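Local atomic coordinates of periplasmic solute binding protein (PDB entry 4RY1), a protein that probably captures a sugar in the periplasm and delivers it to an ABC-type importer, as a bacterial family 1 solute-binding protein. Residues Ala21-Phe26 with Val35-Ala40; Pro31-Lys36 with Ala302-Asn307; Thr125-Asp128 with Tyr134-Thr137; Leu266-Phe271 with Tyr351-Ala356. One frame throughout, in Å; residues are numbered along the deposited sequence.

Contact 1 (Ala21-Phe26 with Val35-Ala40); sequences AAINAF and VKAEYA
Between I23 on the helix and V35 on the strand, branched aliphatic groups meet. From its CB, I23 sends two arms toward the strand. The short arm, CG2, lies anti to the backbone N and meets V35 CG1 at 3.7 Å, with V35 CB equally near. The longer arm leaves through CG1 on the other side (chi1 -70°) and runs on nearly extended to CD1, which stands 4.2 Å from A37 CB, so a single isoleucine spans two successive inward-facing positions of the strand. About one turn further along the helix, which runs toward the strand's start, F26 takes the other branch of V35: its CD2 lies 3.9 Å from V35 CG2, and CE2 is almost as close, the methyl group approaching the ring obliquely. The two methyls of V35 are thereby divided between I23 and F26.

Helix 13-29 and strand 33-40 are the last two elements of a beta-alpha-beta unit opened by strand 3-10, the right-handed building block of Rossmann-like lobes in periplasmic binding proteins. Over the short segments their axes run antiparallel at 174° and 10.0 Å apart. The polar tie between helix and strand comes from Q27, next along the same helix, whose side chain is bonded to V35 N. The two segments themselves meet by apolar packing alone, which implies dispersion and probably water exclusion.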
loop_
_atom_site.group_PDB
_atom_site.type_symbol
_atom_site.label_atom_id
_atom_site.label_comp_id
_atom_site.label_asym_id
_atom_site.label_seq_id
_atom_site.Cartn_x
_atom_site.Cartn_y
_atom_site.Cartn_z
ATOM N N ALA A 21 16.563 -13.519 -10.424
ATOM C CA ALA A 21 17.350 -14.520 -9.671
ATOM C C ALA A 21 16.444 -15.695 -9.288
ATOM O O ALA A 21 16.825 -16.863 -9.387
ATOM C CB ALA A 21 17.944 -13.893 -8.428
ATOM N N ALA A 22 15.238 -15.382 -8.827
ATOM C CA ALA A 22 14.297 -16.446 -8.456
ATOM C C ALA A 22 13.910 -17.300 -9.661
ATOM O O ALA A 22 13.820 -18.519 -9.571
ATOM C CB ALA A 22 13.057 -15.876 -7.785
ATOM N N ILE A 23 13.670 -16.632 -10.782
ATOM C CA ILE A 23 13.329 -17.327 -12.027
ATOM C C ILE A 23 14.459 -18.242 -12.479
ATOM O O ILE A 23 14.243 -19.382 -12.857
ATOM C CB ILE A 23 12.907 -16.325 -13.122
ATOM C CG1 ILE A 23 11.543 -15.701 -12.769
ATOM C CG2 ILE A 23 12.875 -16.999 -14.496
ATOM C CD1 ILE A 23 11.224 -14.456 -13.570
ATOM N N ASN A 24 15.682 -17.736 -12.403
ATOM C CA ASN A 24 16.822 -18.555 -12.789
ATOM C C ASN A 24 16.980 -19.793 -11.891
ATOM O O ASN A 24 17.323 -20.893 -12.379
ATOM C CB ASN A 24 18.126 -17.738 -12.830
ATOM C CG ASN A 24 18.185 -16.838 -14.047
ATOM O OD1 ASN A 24 17.820 -17.242 -15.156
ATOM N ND2 ASN A 24 18.644 -15.613 -13.855
ATOM N N ALA A 25 16.772 -19.612 -10.587
ATOM C CA ALA A 25 16.833 -20.742 -9.657
ATOM C C ALA A 25 15.707 -21.734 -9.966
ATOM O O ALA A 25 15.909 -22.949 -9.929
ATOM C CB ALA A 25 16.783 -20.233 -8.217
ATOM N N PHE A 26 14.526 -21.218 -10.289
ATOM C CA PHE A 26 13.417 -22.093 -10.678
ATOM C C PHE A 26 13.755 -22.924 -11.904
ATOM O O PHE A 26 13.466 -24.126 -11.939
ATOM C CB PHE A 26 12.158 -21.256 -10.935
ATOM C CG PHE A 26 10.993 -22.052 -11.448
ATOM C CD1 PHE A 26 10.217 -22.822 -10.603
ATOM C CD2 PHE A 26 10.674 -22.045 -12.800
ATOM C CE1 PHE A 26 9.128 -23.548 -11.088
ATOM C CE2 PHE A 26 9.623 -22.800 -13.276
ATOM C CZ PHE A 26 8.838 -23.534 -12.417
ATOM N N VAL A 35 10.592 -19.824 -18.843
ATOM C CA VAL A 35 9.913 -18.698 -18.175
ATOM C C VAL A 35 10.250 -17.422 -18.917
ATOM O O VAL A 35 11.425 -17.079 -19.076
ATOM C CB VAL A 35 10.284 -18.524 -16.691
ATOM C CG1 VAL A 35 9.531 -17.352 -16.088
ATOM C CG2 VAL A 35 9.989 -19.809 -15.925
ATOM N N LYS A 36 9.219 -16.737 -19.393
ATOM C CA LYS A 36 9.374 -15.454 -20.056
ATOM C C LYS A 36 9.004 -14.342 -19.120
ATOM O O LYS A 36 7.855 -14.195 -18.718
ATOM C CB LYS A 36 8.495 -15.404 -21.281
ATOM C CG LYS A 36 8.891 -16.453 -22.285
ATOM C CD LYS A 36 9.792 -15.883 -23.356
ATOM C CE LYS A 36 10.440 -16.997 -24.159
ATOM N NZ LYS A 36 11.906 -17.074 -23.912
ATOM N N ALA A 37 10.013 -13.569 -18.751
ATOM C CA ALA A 37 9.834 -12.471 -17.820
ATOM C C ALA A 37 9.341 -11.245 -18.575
ATOM O O ALA A 37 9.896 -10.860 -19.610
ATOM C CB ALA A 37 11.127 -12.179 -17.091
ATOM N N GLU A 38 8.307 -10.634 -18.018
ATOM C CA GLU A 38 7.659 -9.455 -18.591
ATOM C C GLU A 38 7.432 -8.428 -17.480
ATOM O O GLU A 38 6.355 -8.309 -16.914
ATOM C CB GLU A 38 6.331 -9.817 -19.249
ATOM C CG GLU A 38 6.465 -10.863 -20.340
ATOM C CD GLU A 38 5.167 -11.232 -21.022
ATOM O OE1 GLU A 38 4.082 -10.801 -20.592
ATOM O OE2 GLU A 38 5.264 -12.016 -21.982
ATOM N N TYR A 39 8.467 -7.691 -17.154
ATOM C CA TYR A 39 8.333 -6.703 -16.113
ATOM C C TYR A 39 8.336 -5.336 -16.672
ATOM O O TYR A 39 8.544 -5.117 -17.878
ATOM C CB TYR A 39 9.469 -6.847 -15.123
ATOM N N ALA A 40 8.268 -4.399 -15.748
ATOM C CA ALA A 40 7.914 -3.064 -16.104
ATOM C C ALA A 40 7.924 -2.173 -14.884
ATOM O O ALA A 40 8.182 -2.595 -13.762
ATOM C CB ALA A 40 6.535 -3.065 -16.755
#

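Contact 2 (Pro31-Lys36 with Ala302-Asn307); sequences PTITVK and AAMLMN
Apolar contact is the sole kind of interaction that passes directly between V35 and L305 and between I33 and M304, the two pairs that join strand 33-40 to helix 299-310. The closer pair is V35 with L305. These side chains reach toward each other tip to tip, and V35 CG1 lies 4.1 Å from L305 CD2. The leucine gets there because its CG is anti to the backbone N (chi1 176°), which carries the isobutyl group out from the helix toward the strand. The second pair, two residues earlier on the strand and one earlier on the helix, is looser: I33 CD1 comes within 4.4 Å of M304 CE. There the end of the thioether chain reaches I33, its CE methyl being the nearest atom.

The two segments are 266 residues apart in sequence, yet they belong to one alpha/beta lobe of a periplasmic binding protein fold, in which the chain crosses to the second lobe and later returns. Helix 299-310, on that return, packs against the sheet begun by the N-terminal strands: L305 also touches I5 of strand 3-10, while M306 rests on F290 and I292 of strand 284-292. F26 of helix 13-29 wedges into the same layer, touching both I33 and L305.

Backbone bonding, by contrast, stays within each element or goes to neighbours. On the helix M306 N donates to A302 O at 3.0 Å and N307 N to A303 O at 2.8 Å; on the strand T34 and K36 pair with strand 3-10, T34 with A3 and I5.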
loop_
_atom_site.group_PDB
_atom_site.type_symbol
_atom_site.label_atom_id
_atom_site.label_comp_id
_atom_site.label_asym_id
_atom_site.label_seq_id
_atom_site.Cartn_x
_atom_site.Cartn_y
_atom_site.Cartn_z
ATOM N N PRO A 31 14.268 -27.835 -15.348
ATOM C CA PRO A 31 14.981 -27.539 -16.597
ATOM C C PRO A 31 14.160 -27.710 -17.881
ATOM O O PRO A 31 14.649 -27.391 -18.973
ATOM C CB PRO A 31 16.184 -28.500 -16.543
ATOM C CG PRO A 31 15.801 -29.554 -15.593
ATOM C CD PRO A 31 14.906 -28.922 -14.594
ATOM N N THR A 32 12.931 -28.201 -17.768
ATOM C CA THR A 32 12.068 -28.323 -18.961
ATOM C C THR A 32 11.031 -27.210 -19.077
ATOM O O THR A 32 10.230 -27.188 -20.028
ATOM C CB THR A 32 11.352 -29.669 -19.035
ATOM O OG1 THR A 32 10.447 -29.807 -17.934
ATOM C CG2 THR A 32 12.363 -30.794 -19.039
ATOM N N ILE A 33 11.078 -26.257 -18.148
ATOM C CA ILE A 33 10.119 -25.154 -18.169
ATOM C C ILE A 33 10.800 -23.830 -18.580
ATOM O O ILE A 33 11.779 -23.417 -17.971
ATOM C CB ILE A 33 9.400 -24.979 -16.812
ATOM C CG1 ILE A 33 8.683 -26.264 -16.380
ATOM C CG2 ILE A 33 8.374 -23.849 -16.928
ATOM C CD1 ILE A 33 8.052 -26.244 -15.001
ATOM N N THR A 34 10.262 -23.203 -19.615
ATOM C CA THR A 34 10.720 -21.903 -20.111
ATOM C C THR A 34 9.913 -20.829 -19.390
ATOM O O THR A 34 8.694 -20.915 -19.358
ATOM C CB THR A 34 10.519 -21.784 -21.648
ATOM O OG1 THR A 34 11.444 -22.650 -22.315
ATOM C CG2 THR A 34 10.740 -20.356 -22.146
ATOM N N VAL A 35 10.592 -19.824 -18.843
ATOM C CA VAL A 35 9.913 -18.698 -18.175
ATOM C C VAL A 35 10.250 -17.422 -18.917
ATOM O O VAL A 35 11.425 -17.079 -19.076
ATOM C CB VAL A 35 10.284 -18.524 -16.691
ATOM C CG1 VAL A 35 9.531 -17.352 -16.088
ATOM C CG2 VAL A 35 9.989 -19.809 -15.925
ATOM N N LYS A 36 9.219 -16.737 -19.393
ATOM C CA LYS A 36 9.374 -15.454 -20.056
ATOM C C LYS A 36 9.004 -14.342 -19.120
ATOM O O LYS A 36 7.855 -14.195 -18.718
ATOM C CB LYS A 36 8.495 -15.404 -21.281
ATOM C CG LYS A 36 8.891 -16.453 -22.285
ATOM C CD LYS A 36 9.792 -15.883 -23.356
ATOM C CE LYS A 36 10.440 -16.997 -24.159
ATOM N NZ LYS A 36 11.906 -17.074 -23.912
ATOM N N ALA A 302 2.604 -22.760 -13.714
ATOM C CA ALA A 302 2.455 -21.415 -13.151
ATOM C C ALA A 302 2.453 -21.464 -11.613
ATOM O O ALA A 302 3.180 -20.714 -10.945
ATOM C CB ALA A 302 1.161 -20.764 -13.671
ATOM N N ALA A 303 1.653 -22.361 -11.061
ATOM C CA ALA A 303 1.610 -22.570 -9.614
ATOM C C ALA A 303 2.964 -23.027 -9.061
ATOM O O ALA A 303 3.356 -22.617 -7.958
ATOM C CB ALA A 303 0.540 -23.573 -9.249
ATOM N N MET A 304 3.650 -23.902 -9.799
ATOM C CA MET A 304 4.998 -24.338 -9.380
ATOM C C MET A 304 5.952 -23.140 -9.275
ATOM O O MET A 304 6.774 -23.058 -8.361
ATOM C CB MET A 304 5.580 -25.408 -10.331
ATOM C CG MET A 304 4.857 -26.746 -10.302
ATOM S SD MET A 304 5.254 -27.910 -11.681
ATOM C CE MET A 304 6.987 -28.234 -11.264
ATOM N N LEU A 305 5.884 -22.223 -10.231
ATOM C CA LEU A 305 6.740 -21.032 -10.182
ATOM C C LEU A 305 6.400 -20.167 -8.965
ATOM O O LEU A 305 7.271 -19.693 -8.224
ATOM C CB LEU A 305 6.611 -20.220 -11.460
ATOM C CG LEU A 305 7.369 -18.898 -11.536
ATOM C CD1 LEU A 305 8.860 -19.058 -11.246
ATOM C CD2 LEU A 305 7.081 -18.215 -12.881
ATOM N N MET A 306 5.116 -19.990 -8.722
ATOM C CA MET A 306 4.652 -19.209 -7.574
ATOM C C MET A 306 5.116 -19.846 -6.253
ATOM O O MET A 306 5.664 -19.158 -5.373
ATOM C CB MET A 306 3.139 -19.055 -7.581
ATOM C CG MET A 306 2.650 -18.148 -8.701
ATOM S SD MET A 306 0.817 -18.204 -9.050
ATOM C CE MET A 306 0.154 -17.970 -7.394
ATOM N N ASN A 307 4.927 -21.153 -6.124
ATOM C CA ASN A 307 5.388 -21.838 -4.922
ATOM C C ASN A 307 6.893 -21.706 -4.755
ATOM O O ASN A 307 7.395 -21.541 -3.647
ATOM C CB ASN A 307 4.998 -23.298 -4.951
ATOM C CG ASN A 307 5.487 -24.029 -3.730
ATOM O OD1 ASN A 307 4.909 -23.901 -2.645
ATOM N ND2 ASN A 307 6.551 -24.783 -3.890
#

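Contact 3 (Thr125-Asp128 with Tyr134-Thr137); sequences TTWD and YPKT. With GOL (glycerol), chain D.
One face of the W127 indole receives the edge of the Y134 ring, an edge-to-face (T-shaped) aromatic pair with planes at 82° and with the centroid of the five-membered ring 5.1 Å from that of the phenol. The phenol leads with its CD1-CE1 side: CE1 sits 3.7 Å from W127 CG, while CD1 stands above the face, 3.8 Å from W127 CD2 and offset toward the rim. One face of the Y134 ring is occupied by a glycerol, probably from the crystallisation liquor, whose C3 lies 3.5 Å above the plane over the ring centre. At the far end of the indole, P135 CD approaches W127 CH2 obliquely at 3.6 Å.

Y134 and P135 lie in the loop connecting helix 124-130, which carries W127, to helix 138-152, in the second lobe of the binding-protein fold; T137 N-caps the latter helix through its hydroxyl to E140 N. F148 of that helix meets the indole edge-to-face, and Y122 stacks with Y134.

The polar ends point to other partners. W127 NE1 is bonded to A244 O and Y134 OH to E267 OE1, anchoring the far ends of both side chains. The glycerol bridges the two segments: its O2 donates to D128 OD1 at 2.6 Å, and Y134 N donates to its O3 at 3.2 Å with an angle of 166°. K124, in a salt bridge with D128 OD2, also binds the glycerol, as does E267.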
loop_
_atom_site.group_PDB
_atom_site.type_symbol
_atom_site.label_atom_id
_atom_site.label_comp_id
_atom_site.label_asym_id
_atom_site.label_seq_id
_atom_site.Cartn_x
_atom_site.Cartn_y
_atom_site.Cartn_z
ATOM N N THR A 125 16.489 12.588 12.823
ATOM C CA THR A 125 17.352 13.767 12.930
ATOM C C THR A 125 16.513 15.042 12.974
ATOM O O THR A 125 16.683 15.910 13.825
ATOM C CB THR A 125 18.359 13.815 11.771
ATOM O OG1 THR A 125 19.095 12.588 11.747
ATOM C CG2 THR A 125 19.341 14.981 11.913
ATOM N N THR A 126 15.581 15.134 12.050
ATOM C CA THR A 126 14.693 16.300 11.997
ATOM C C THR A 126 13.812 16.491 13.249
ATOM O O THR A 126 13.717 17.596 13.783
ATOM C CB THR A 126 13.822 16.267 10.742
ATOM O OG1 THR A 126 14.656 16.006 9.607
ATOM C CG2 THR A 126 13.126 17.598 10.579
ATOM N N TRP A 127 13.156 15.424 13.700
ATOM C CA TRP A 127 12.334 15.490 14.920
ATOM C C TRP A 127 13.165 15.909 16.153
ATOM O O TRP A 127 12.726 16.731 16.969
ATOM C CB TRP A 127 11.636 14.135 15.163
ATOM C CG TRP A 127 10.430 13.939 14.258
ATOM C CD1 TRP A 127 10.438 13.533 12.926
ATOM C CD2 TRP A 127 9.053 14.198 14.588
ATOM N NE1 TRP A 127 9.159 13.498 12.449
ATOM C CE2 TRP A 127 8.289 13.905 13.431
ATOM C CE3 TRP A 127 8.384 14.641 15.741
ATOM C CZ2 TRP A 127 6.909 14.045 13.389
ATOM C CZ3 TRP A 127 6.991 14.780 15.690
ATOM C CH2 TRP A 127 6.275 14.480 14.517
ATOM N N ASP A 128 14.361 15.341 16.263
ATOM C CA ASP A 128 15.325 15.675 17.339
ATOM C C ASP A 128 15.759 17.155 17.246
ATOM O O ASP A 128 15.809 17.857 18.257
ATOM C CB ASP A 128 16.559 14.752 17.294
ATOM C CG ASP A 128 16.277 13.346 17.822
ATOM O OD1 ASP A 128 15.189 13.120 18.395
ATOM O OD2 ASP A 128 17.157 12.476 17.659
ATOM N N TYR A 134 8.159 11.821 18.994
ATOM C CA TYR A 134 7.205 11.253 18.044
ATOM C C TYR A 134 5.832 11.204 18.724
ATOM O O TYR A 134 5.735 10.823 19.897
ATOM C CB TYR A 134 7.573 9.837 17.579
ATOM C CG TYR A 134 8.879 9.653 16.843
ATOM C CD1 TYR A 134 9.418 10.652 16.035
ATOM C CD2 TYR A 134 9.561 8.449 16.927
ATOM C CE1 TYR A 134 10.612 10.454 15.352
ATOM C CE2 TYR A 134 10.746 8.236 16.246
ATOM C CZ TYR A 134 11.278 9.247 15.471
ATOM O OH TYR A 134 12.462 9.039 14.810
ATOM N N PRO A 135 4.767 11.586 18.002
ATOM C CA PRO A 135 3.457 11.715 18.628
ATOM C C PRO A 135 2.754 10.377 18.873
ATOM O O PRO A 135 2.802 9.465 18.067
ATOM C CB PRO A 135 2.680 12.588 17.644
ATOM C CG PRO A 135 3.294 12.275 16.316
ATOM C CD PRO A 135 4.746 12.027 16.597
ATOM N N LYS A 136 2.124 10.277 20.025
ATOM C CA LYS A 136 1.308 9.111 20.378
ATOM C C LYS A 136 -0.215 9.350 20.160
ATOM O O LYS A 136 -0.990 8.387 20.021
ATOM C CB LYS A 136 1.662 8.632 21.811
ATOM C CG LYS A 136 3.023 7.929 21.869
ATOM C CD LYS A 136 3.320 7.267 23.213
ATOM C CE LYS A 136 4.393 8.008 23.992
ATOM N NZ LYS A 136 4.410 7.609 25.426
ATOM N N THR A 137 -0.626 10.616 20.105
ATOM C CA THR A 137 -2.032 11.004 19.889
ATOM C C THR A 137 -2.167 12.017 18.779
ATOM O O THR A 137 -1.170 12.649 18.384
ATOM C CB THR A 137 -2.624 11.675 21.124
ATOM O OG1 THR A 137 -1.901 12.884 21.369
ATOM C CG2 THR A 137 -2.531 10.741 22.303
HETATM C C1 GOL D . 13.323 8.543 18.840
HETATM O O1 GOL D . 14.578 8.313 18.202
HETATM C C2 GOL D . 13.249 9.968 19.388
HETATM O O2 GOL D . 14.446 10.703 19.098
HETATM C C3 GOL D . 12.026 10.662 18.797
HETATM O O3 GOL D . 10.971 10.567 19.779
#

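Contact 4 (Leu266-Phe271 with Tyr351-Ala356); sequences LETGPF and YRAAAA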
loop_
_atom_site.group_PDB
_atom_site.type_symbol
_atom_site.label_atom_id
_atom_site.label_comp_id
_atom_site.label_asym_id
_atom_site.label_seq_id
_atom_site.Cartn_x
_atom_site.Cartn_y
_atom_site.Cartn_z
ATOM N N LEU A 266 16.006 6.906 9.414
ATOM C CA LEU A 266 14.556 6.716 9.382
ATOM C C LEU A 266 14.170 5.645 10.419
ATOM O O LEU A 266 14.848 4.625 10.534
ATOM C CB LEU A 266 14.088 6.302 7.985
ATOM C CG LEU A 266 14.299 7.355 6.888
ATOM C CD1 LEU A 266 13.785 6.808 5.571
ATOM C CD2 LEU A 266 13.655 8.711 7.172
ATOM N N GLU A 267 13.087 5.899 11.151
ATOM C CA GLU A 267 12.591 5.006 12.191
ATOM C C GLU A 267 11.087 4.799 12.124
ATOM O O GLU A 267 10.327 5.668 11.704
ATOM C CB GLU A 267 12.913 5.554 13.588
ATOM C CG GLU A 267 14.371 5.820 13.869
ATOM C CD GLU A 267 14.599 6.223 15.318
ATOM O OE1 GLU A 267 13.872 7.116 15.822
ATOM O OE2 GLU A 267 15.507 5.632 15.947
ATOM N N THR A 268 10.668 3.623 12.574
ATOM C CA THR A 268 9.262 3.313 12.749
ATOM C C THR A 268 8.719 4.131 13.937
ATOM O O THR A 268 9.356 4.204 14.981
ATOM C CB THR A 268 9.038 1.789 12.936
ATOM O OG1 THR A 268 7.636 1.497 12.955
ATOM C CG2 THR A 268 9.676 1.276 14.204
ATOM N N GLY A 269 7.569 4.767 13.744
ATOM C CA GLY A 269 6.958 5.651 14.738
ATOM C C GLY A 269 5.691 5.081 15.371
ATOM O O GLY A 269 5.069 4.174 14.834
ATOM N N PRO A 270 5.286 5.616 16.527
ATOM C CA PRO A 270 4.073 5.136 17.182
ATOM C C PRO A 270 2.827 5.188 16.316
ATOM O O PRO A 270 2.688 6.037 15.443
ATOM C CB PRO A 270 3.921 6.082 18.378
ATOM C CG PRO A 270 5.277 6.637 18.591
ATOM C CD PRO A 270 5.869 6.763 17.230
ATOM N N PHE A 271 1.930 4.247 16.593
ATOM C CA PHE A 271 0.631 4.223 15.966
ATOM C C PHE A 271 -0.274 5.234 16.651
ATOM O O PHE A 271 -0.780 5.012 17.749
ATOM C CB PHE A 271 0.051 2.820 15.993
ATOM C CG PHE A 271 0.727 1.913 15.019
ATOM C CD1 PHE A 271 1.933 1.324 15.334
ATOM C CD2 PHE A 271 0.196 1.699 13.784
ATOM C CE1 PHE A 271 2.591 0.510 14.436
ATOM C CE2 PHE A 271 0.861 0.899 12.863
ATOM C CZ PHE A 271 2.046 0.285 13.201
ATOM N N TYR A 351 7.027 -3.692 10.229
ATOM C CA TYR A 351 6.120 -4.845 10.135
ATOM C C TYR A 351 5.847 -5.453 11.523
ATOM O O TYR A 351 4.697 -5.710 11.882
ATOM C CB TYR A 351 6.708 -5.886 9.189
ATOM C CG TYR A 351 5.840 -7.088 8.940
ATOM C CD1 TYR A 351 5.887 -8.187 9.777
ATOM C CD2 TYR A 351 4.975 -7.107 7.841
ATOM C CE1 TYR A 351 5.099 -9.304 9.524
ATOM C CE2 TYR A 351 4.190 -8.192 7.570
ATOM C CZ TYR A 351 4.242 -9.285 8.394
ATOM O OH TYR A 351 3.414 -10.332 8.058
ATOM N N ARG A 352 6.906 -5.628 12.307
ATOM C CA ARG A 352 6.794 -6.171 13.665
ATOM C C ARG A 352 5.999 -5.240 14.559
ATOM O O ARG A 352 5.208 -5.713 15.366
ATOM C CB ARG A 352 8.167 -6.495 14.258
ATOM C CG ARG A 352 8.781 -7.731 13.615
ATOM C CD ARG A 352 10.219 -7.970 14.033
ATOM N NE ARG A 352 10.657 -9.301 13.619
ATOM C CZ ARG A 352 11.921 -9.722 13.623
ATOM N NH1 ARG A 352 12.911 -8.922 14.011
ATOM N NH2 ARG A 352 12.195 -10.951 13.226
ATOM N N ALA A 353 6.167 -3.919 14.380
ATOM C CA ALA A 353 5.385 -2.943 15.152
ATOM C C ALA A 353 3.898 -3.049 14.824
ATOM O O ALA A 353 3.036 -3.045 15.720
ATOM C CB ALA A 353 5.897 -1.530 14.925
ATOM N N ALA A 354 3.588 -3.147 13.537
ATOM C CA ALA A 354 2.193 -3.325 13.120
ATOM C C ALA A 354 1.602 -4.608 13.703
ATOM O O ALA A 354 0.449 -4.618 14.163
ATOM C CB ALA A 354 2.072 -3.321 11.603
ATOM N N ALA A 355 2.399 -5.678 13.696
ATOM C CA ALA A 355 1.951 -6.972 14.212
ATOM C C ALA A 355 1.625 -6.931 15.711
ATOM O O ALA A 355 0.782 -7.716 16.199
ATOM C CB ALA A 355 2.967 -8.062 13.905
ATOM N N ALA A 356 2.260 -6.013 16.438
ATOM C CA ALA A 356 2.028 -5.830 17.885
ATOM C C ALA A 356 0.798 -4.999 18.220
ATOM O O ALA A 356 0.391 -4.948 19.376
ATOM C CB ALA A 356 3.249 -5.201 18.536
#
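Small-residue packing of a helix against a strand and the loop after it brings A353 and A354 onto T268 and F271. The setting is the second alpha/beta lobe of a periplasmic binding protein fold, where strand 266-268 pairs antiparallel with the long strand 107-123 and helix 346-356 packs beside the shorter strand and the loop that follows it. The segments' nearest CA pairs are T268 with A353 and F271 with A354. At the first, OG1 of the threonine, swung anti to its own N (chi1 -174°), comes to 4.0 Å from A353 CB, a van der Waals approach without a hydrogen bond.

F271 contributes the larger share. Its ring is thrust at the helix, and the short alanine side chains let it come down to the main chain: CE1 is 3.8 Å from A353 O, which approaches obliquely and is itself bonded to the side chain of Q357. The methyl of A353 lies in the ring plane, at the edge. A354 also touches S117, and F271 touches S119, so strand 107-123 borders both partners. The ring's closest approach is made by its outermost carbon, F271 CZ, which stands 3.6 Å from A354 CA and 3.9 Å from A354 CB.

Contacts 1 and 2 share V35 and K36 on strand 33-40, with centres 9 Å apart, and touch through F26. Contacts 3 and 4 form a second group, their centres 14 Å apart, in direct touch through Y134 and P270. Contacts 1, 2 and 4 all reach the same mixed sheet, although the centres of contacts 2 and 4 are about 36 Å apart. Contacts 1 and 3 lie on opposite sides of the chain's centre, about 42 Å between centres. Contact 3 is nested within the loop closed by contact 2, whereas contacts 2 and 4 interleave along the chain. This crossing of the chain between two lobes is consistent with the hinged architecture by which binding proteins enclose a solute.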